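Local coordinates for protein MS5a (Brassica napus, PDB 6L77) that is a meiosis-related protein of unknown function whose cystatin-like folds appear to enhance papain rather than inhibit it, at residues T84-R89 with P99-D104; K111-E116 with L187-Y192. All blocks are in the same frame, centred on the assembly; numbering follows the deposited sequence.

Contact 1 (T84-R89 with P99-D104); sequences TCYISR and PNQFFD
Thr84 and Tyr86, on strand 82-88 of the cystatin-like antiparallel sheet, grip the backbone of Phe102. Residue range 99-104 is an irregular loop that runs back beside the strand, nearly antiparallel to it. Two hydrogen bonds hold it there. Thr84 OG1 donates to Phe102 O at 2.6 Å, and the C=O...donor angle of 165° puts the hydroxyl almost in line with the carbonyl. The same hydroxyl is also hydrogen-bonded to Arg76. Phe102 N donates to Tyr86 OH at 2.9 Å, with an N-H...O angle of 161°. This nitrogen sits at the edge of the tyrosine ring, near its plane. Both backbone polar atoms of Phe102 are therefore bound by side chains of the strand.

Van der Waals contacts surround these bonds. Tyr86 has CG anti to its carbonyl carbon (chi1 -70°), which sends the ring out across the loop. Thr84 CG2 lies 3.4 Å above the plane of this ring, toward its rim. Gln101 CG comes within 3.4 Å of Tyr86 OH, although the loop is poorly ordered from Pro99 to Gln101. Replacing Tyr86 with a phenylalanine would probably leave Phe102 N without its acceptor, with only the Thr84 bond of these two still holding the Phe102 backbone. Farther along, Pro99 CG packs 4.2 Å from Tyr86 CB. Pro99 also crosses Ile87 at about a right angle, with Pro99 CD 4.1 Å from Ile87 CD1. The Phe102 ring packs on Glu213 and Cys220, but its edge also meets Thr84, with Phe102 CD2 4.3 Å from Thr84 CG2.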
loop_
_atom_site.group_PDB
_atom_site.type_symbol
_atom_site.label_atom_id
_atom_site.label_comp_id
_atom_site.label_asym_id
_atom_site.label_seq_id
_atom_site.Cartn_x
_atom_site.Cartn_y
_atom_site.Cartn_z
ATOM N N THR A 84 3.548 -9.618 1.942
ATOM C CA THR A 84 4.280 -9.130 3.107
ATOM C C THR A 84 5.627 -8.576 2.667
ATOM O O THR A 84 6.372 -9.254 1.946
ATOM C CB THR A 84 4.505 -10.253 4.134
ATOM O OG1 THR A 84 3.242 -10.776 4.563
ATOM C CG2 THR A 84 5.278 -9.724 5.359
ATOM N N CYS A 85 5.944 -7.356 3.114
ATOM C CA CYS A 85 7.270 -6.761 2.917
ATOM C C CYS A 85 8.109 -7.015 4.166
ATOM O O CYS A 85 7.794 -6.505 5.248
ATOM C CB CYS A 85 7.169 -5.264 2.618
ATOM S SG CYS A 85 8.788 -4.452 2.429
ATOM N N TYR A 86 9.181 -7.797 4.014
ATOM C CA TYR A 86 10.010 -8.245 5.132
ATOM C C TYR A 86 11.282 -7.433 5.315
ATOM O O TYR A 86 11.762 -7.294 6.441
ATOM C CB TYR A 86 10.420 -9.714 4.942
ATOM C CG TYR A 86 9.292 -10.692 5.103
ATOM C CD1 TYR A 86 8.887 -11.112 6.367
ATOM C CD2 TYR A 86 8.636 -11.215 3.991
ATOM C CE1 TYR A 86 7.851 -12.023 6.528
ATOM C CE2 TYR A 86 7.593 -12.123 4.142
ATOM C CZ TYR A 86 7.209 -12.524 5.415
ATOM O OH TYR A 86 6.175 -13.426 5.562
ATOM N N ILE A 87 11.851 -6.938 4.229
ATOM C CA ILE A 87 13.134 -6.240 4.231
ATOM C C ILE A 87 12.954 -5.000 3.388
ATOM O O ILE A 87 12.335 -5.066 2.324
ATOM C CB ILE A 87 14.263 -7.117 3.636
ATOM C CG1 ILE A 87 14.426 -8.420 4.425
ATOM C CG2 ILE A 87 15.575 -6.333 3.524
ATOM C CD1 ILE A 87 15.301 -8.302 5.648
ATOM N N SER A 88 13.510 -3.871 3.840
ATOM C CA SER A 88 13.452 -2.652 3.032
ATOM C C SER A 88 14.495 -1.710 3.644
ATOM O O SER A 88 14.217 -1.030 4.630
ATOM C CB SER A 88 12.067 -2.026 3.027
ATOM O OG SER A 88 11.684 -1.618 4.342
ATOM N N ARG A 89 15.700 -1.718 3.083
ATOM C CA ARG A 89 16.796 -1.016 3.740
ATOM C C ARG A 89 17.912 -0.780 2.734
ATOM O O ARG A 89 18.002 -1.491 1.720
ATOM C CB ARG A 89 17.331 -1.828 4.926
ATOM C CG ARG A 89 17.875 -3.157 4.476
ATOM C CD ARG A 89 18.279 -4.054 5.616
ATOM N NE ARG A 89 18.775 -5.312 5.074
ATOM C CZ ARG A 89 18.915 -6.432 5.778
ATOM N NH1 ARG A 89 18.598 -6.454 7.069
ATOM N NH2 ARG A 89 19.364 -7.531 5.187
ATOM N N PRO A 99 13.989 -12.303 9.250
ATOM C CA PRO A 99 12.696 -12.300 9.948
ATOM C C PRO A 99 11.794 -13.460 9.526
ATOM O O PRO A 99 11.836 -13.881 8.372
ATOM C CB PRO A 99 12.081 -10.951 9.547
ATOM C CG PRO A 99 12.787 -10.568 8.277
ATOM C CD PRO A 99 14.180 -11.091 8.434
ATOM N N ASN A 100 10.989 -13.961 10.462
ATOM C CA ASN A 100 10.129 -15.108 10.214
ATOM C C ASN A 100 8.869 -14.687 9.458
ATOM O O ASN A 100 8.568 -13.499 9.307
ATOM C CB ASN A 100 9.759 -15.788 11.529
ATOM C CG ASN A 100 10.960 -15.992 12.436
ATOM O OD1 ASN A 100 10.951 -15.579 13.597
ATOM N ND2 ASN A 100 12.002 -16.625 11.908
ATOM N N GLN A 101 8.126 -15.684 8.984
ATOM C CA GLN A 101 6.944 -15.411 8.178
ATOM C C GLN A 101 5.913 -14.623 8.980
ATOM O O GLN A 101 5.778 -14.781 10.197
ATOM C CB GLN A 101 6.323 -16.713 7.667
ATOM C CG GLN A 101 5.215 -16.490 6.637
ATOM C CD GLN A 101 4.415 -17.745 6.322
ATOM O OE1 GLN A 101 4.657 -18.813 6.887
ATOM N NE2 GLN A 101 3.454 -17.616 5.411
ATOM N N PHE A 102 5.182 -13.760 8.281
ATOM C CA PHE A 102 4.193 -12.901 8.919
ATOM C C PHE A 102 3.091 -12.620 7.912
ATOM O O PHE A 102 3.361 -12.053 6.851
ATOM C CB PHE A 102 4.845 -11.603 9.403
ATOM C CG PHE A 102 3.874 -10.614 9.985
ATOM C CD1 PHE A 102 3.279 -10.853 11.211
ATOM C CD2 PHE A 102 3.561 -9.446 9.303
ATOM C CE1 PHE A 102 2.380 -9.941 11.747
ATOM C CE2 PHE A 102 2.682 -8.534 9.839
ATOM C CZ PHE A 102 2.089 -8.783 11.060
ATOM N N PHE A 103 1.860 -13.014 8.228
ATOM C CA PHE A 103 0.758 -12.754 7.312
ATOM C C PHE A 103 -0.519 -12.528 8.110
ATOM O O PHE A 103 -0.551 -12.672 9.332
ATOM C CB PHE A 103 0.575 -13.893 6.308
ATOM C CG PHE A 103 0.334 -15.222 6.953
ATOM C CD1 PHE A 103 -0.945 -15.604 7.332
ATOM C CD2 PHE A 103 1.390 -16.081 7.206
ATOM C CE1 PHE A 103 -1.163 -16.822 7.943
ATOM C CE2 PHE A 103 1.175 -17.307 7.811
ATOM C CZ PHE A 103 -0.101 -17.677 8.180
ATOM N N ASP A 104 -1.576 -12.177 7.388
ATOM C CA ASP A 104 -2.854 -11.770 7.960
ATOM C C ASP A 104 -3.895 -12.773 7.499
ATOM O O ASP A 104 -4.094 -12.954 6.292
ATOM C CB ASP A 104 -3.216 -10.355 7.506
ATOM C CG ASP A 104 -4.621 -9.930 7.916
ATOM O OD1 ASP A 104 -5.316 -10.679 8.634
ATOM O OD2 ASP A 104 -5.035 -8.833 7.500
#

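Contact 2 (K111-E116 with L187-Y192); sequences KWPSKE and LVYIRY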
loop_
_atom_site.group_PDB
_atom_site.type_symbol
_atom_site.label_atom_id
_atom_site.label_comp_id
_atom_site.label_asym_id
_atom_site.label_seq_id
_atom_site.Cartn_x
_atom_site.Cartn_y
_atom_site.Cartn_z
ATOM N N LYS A 111 -17.860 -4.066 2.998
ATOM C CA LYS A 111 -18.514 -2.826 2.607
ATOM C C LYS A 111 -17.866 -1.646 3.316
ATOM O O LYS A 111 -17.242 -1.786 4.374
ATOM C CB LYS A 111 -20.019 -2.823 2.933
ATOM C CG LYS A 111 -20.823 -3.975 2.363
ATOM C CD LYS A 111 -22.292 -3.844 2.754
ATOM C CE LYS A 111 -23.035 -5.164 2.605
ATOM N NZ LYS A 111 -22.920 -5.746 1.238
ATOM N N TRP A 112 -18.027 -0.482 2.699
ATOM C CA TRP A 112 -17.728 0.789 3.340
ATOM C C TRP A 112 -18.379 0.843 4.724
ATOM O O TRP A 112 -19.488 0.325 4.901
ATOM C CB TRP A 112 -18.272 1.932 2.476
ATOM C CG TRP A 112 -17.641 3.254 2.763
ATOM C CD1 TRP A 112 -18.065 4.207 3.651
ATOM C CD2 TRP A 112 -16.451 3.760 2.167
ATOM N NE1 TRP A 112 -17.200 5.280 3.637
ATOM C CE2 TRP A 112 -16.205 5.030 2.729
ATOM C CE3 TRP A 112 -15.568 3.264 1.203
ATOM C CZ2 TRP A 112 -15.104 5.805 2.359
ATOM C CZ3 TRP A 112 -14.486 4.032 0.838
ATOM C CH2 TRP A 112 -14.257 5.285 1.417
ATOM N N PRO A 113 -17.735 1.466 5.716
ATOM C CA PRO A 113 -18.356 1.559 7.047
ATOM C C PRO A 113 -19.659 2.334 7.004
ATOM O O PRO A 113 -19.742 3.410 6.407
ATOM C CB PRO A 113 -17.302 2.294 7.884
ATOM C CG PRO A 113 -16.410 2.990 6.865
ATOM C CD PRO A 113 -16.379 2.036 5.704
ATOM N N SER A 114 -20.666 1.784 7.674
ATOM C CA SER A 114 -21.972 2.409 7.821
ATOM C C SER A 114 -21.952 3.438 8.949
ATOM O O SER A 114 -21.045 3.473 9.784
ATOM C CB SER A 114 -23.032 1.357 8.117
ATOM O OG SER A 114 -22.759 0.737 9.363
ATOM N N LYS A 115 -22.997 4.269 8.983
ATOM C CA LYS A 115 -23.078 5.298 10.011
ATOM C C LYS A 115 -23.000 4.696 11.406
ATOM O O LYS A 115 -22.473 5.339 12.322
ATOM C CB LYS A 115 -24.367 6.113 9.842
ATOM C CG LYS A 115 -24.569 6.613 8.416
ATOM C CD LYS A 115 -25.555 7.763 8.327
ATOM C CE LYS A 115 -25.015 9.022 8.989
ATOM N NZ LYS A 115 -25.937 10.170 8.791
ATOM N N GLU A 116 -23.495 3.460 11.587
ATOM C CA GLU A 116 -23.489 2.871 12.921
ATOM C C GLU A 116 -22.080 2.483 13.360
ATOM O O GLU A 116 -21.799 2.452 14.563
ATOM C CB GLU A 116 -24.427 1.660 12.985
ATOM C CG GLU A 116 -25.057 1.292 11.656
ATOM C CD GLU A 116 -25.460 -0.158 11.604
ATOM O OE1 GLU A 116 -25.090 -0.908 12.533
ATOM O OE2 GLU A 116 -26.141 -0.552 10.634
ATOM N N LEU A 187 -6.912 -0.063 8.848
ATOM C CA LEU A 187 -7.837 -0.572 7.846
ATOM C C LEU A 187 -8.268 0.624 7.003
ATOM O O LEU A 187 -8.818 1.592 7.539
ATOM C CB LEU A 187 -9.029 -1.255 8.525
ATOM C CG LEU A 187 -10.058 -2.037 7.722
ATOM C CD1 LEU A 187 -9.409 -3.196 7.021
ATOM C CD2 LEU A 187 -11.154 -2.545 8.642
ATOM N N VAL A 188 -7.990 0.581 5.697
ATOM C CA VAL A 188 -8.149 1.744 4.827
ATOM C C VAL A 188 -9.255 1.473 3.816
ATOM O O VAL A 188 -9.229 0.453 3.120
ATOM C CB VAL A 188 -6.835 2.090 4.103
ATOM C CG1 VAL A 188 -6.973 3.437 3.420
ATOM C CG2 VAL A 188 -5.668 2.094 5.083
ATOM N N TYR A 189 -10.209 2.399 3.717
ATOM C CA TYR A 189 -11.278 2.355 2.723
ATOM C C TYR A 189 -11.061 3.512 1.760
ATOM O O TYR A 189 -11.020 4.671 2.187
ATOM C CB TYR A 189 -12.657 2.487 3.374
ATOM C CG TYR A 189 -12.951 1.485 4.470
ATOM C CD1 TYR A 189 -12.558 1.724 5.784
ATOM C CD2 TYR A 189 -13.652 0.312 4.198
ATOM C CE1 TYR A 189 -12.852 0.821 6.794
ATOM C CE2 TYR A 189 -13.941 -0.599 5.200
ATOM C CZ TYR A 189 -13.543 -0.335 6.496
ATOM O OH TYR A 189 -13.840 -1.234 7.490
ATOM N N ILE A 190 -10.941 3.210 0.472
ATOM C CA ILE A 190 -10.628 4.223 -0.527
ATOM C C ILE A 190 -11.703 4.198 -1.595
ATOM O O ILE A 190 -11.882 3.183 -2.277
ATOM C CB ILE A 190 -9.243 4.006 -1.153
ATOM C CG1 ILE A 190 -8.193 3.897 -0.045
ATOM C CG2 ILE A 190 -8.938 5.161 -2.131
ATOM C CD1 ILE A 190 -6.782 3.566 -0.528
ATOM N N ARG A 191 -12.404 5.314 -1.747
ATOM C CA ARG A 191 -13.384 5.499 -2.805
ATOM C C ARG A 191 -12.723 6.323 -3.905
ATOM O O ARG A 191 -12.280 7.449 -3.651
ATOM C CB ARG A 191 -14.631 6.193 -2.253
ATOM C CG ARG A 191 -15.629 6.666 -3.303
ATOM C CD ARG A 191 -16.459 5.536 -3.901
ATOM N NE ARG A 191 -17.396 6.096 -4.869
ATOM C CZ ARG A 191 -17.082 6.407 -6.124
ATOM N NH1 ARG A 191 -17.994 6.943 -6.918
ATOM N NH2 ARG A 191 -15.860 6.181 -6.587
ATOM N N TYR A 192 -12.633 5.762 -5.117
ATOM C CA TYR A 192 -11.941 6.483 -6.178
ATOM C C TYR A 192 -12.599 6.224 -7.525
ATOM O O TYR A 192 -13.234 5.186 -7.738
ATOM C CB TYR A 192 -10.449 6.121 -6.219
ATOM C CG TYR A 192 -10.120 4.685 -6.611
ATOM C CD1 TYR A 192 -10.164 3.653 -5.674
ATOM C CD2 TYR A 192 -9.730 4.372 -7.910
ATOM C CE1 TYR A 192 -9.833 2.338 -6.029
ATOM C CE2 TYR A 192 -9.407 3.069 -8.273
ATOM C CZ TYR A 192 -9.454 2.055 -7.326
ATOM O OH TYR A 192 -9.136 0.754 -7.690
HETATM O O HOH W 1 -16.523 -1.716 7.472
#
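Tyr189 OH and Lys111 O are bridged by one water, which lies 2.7 Å from Tyr189 OH. The water donates to Lys111 O at 3.2 Å. Tyr189 is on strand 186-195 of the cystatin-like antiparallel sheet, and Lys111 is in the loop leading to helix 115-119, with Ser114 as N-cap. The rest of the contact is aromatic and CH-pi packing.

Pro113 CD sits over the centre of the Tyr189 ring, 3.5 Å from its centroid and only 7° off the normal. The Tyr189 ring in turn points its edge at the face of Trp112, with the planes at 57°. Trp112 CG is anti to the backbone N (chi1 -160°), which swings the indole back over the strand although its CB points away. Tyr189 CB then packs on the indole face, 3.7 Å from the centroid of the six-membered ring. Pro113 CD touches that same face. Trp112 also packs on Asp165 and Val167 of the adjoining strand. The guanidinium group of Arg191 forms a salt bridge with Asp193, but Arg191 CB stays 3.8 Å from Trp112 CZ3. At the far end of the indole, Trp112 CH2 lies 3.4 Å from Tyr189 O.

Overall arrangement
This chain is the C-terminal part of MS5. From its N terminus it makes helix 12-29 and three strands before strand 82-88. Contact 1 closes a short loop that includes the unmodelled residues 93-98. Contact 2 opens after contact 1 has closed, so the two are in series and neither nests in nor crosses the other. It closes a much longer loop, through helix 138-150 and strand 161-170, at strand 186-195. Strands 219-227 and 201-212 lie between the two contacted strands in the sheet. The chain from 99 to 114 thus runs across the sheet from one contact to the other. The centres of contact 1 and contact 2 are about 27 Å apart.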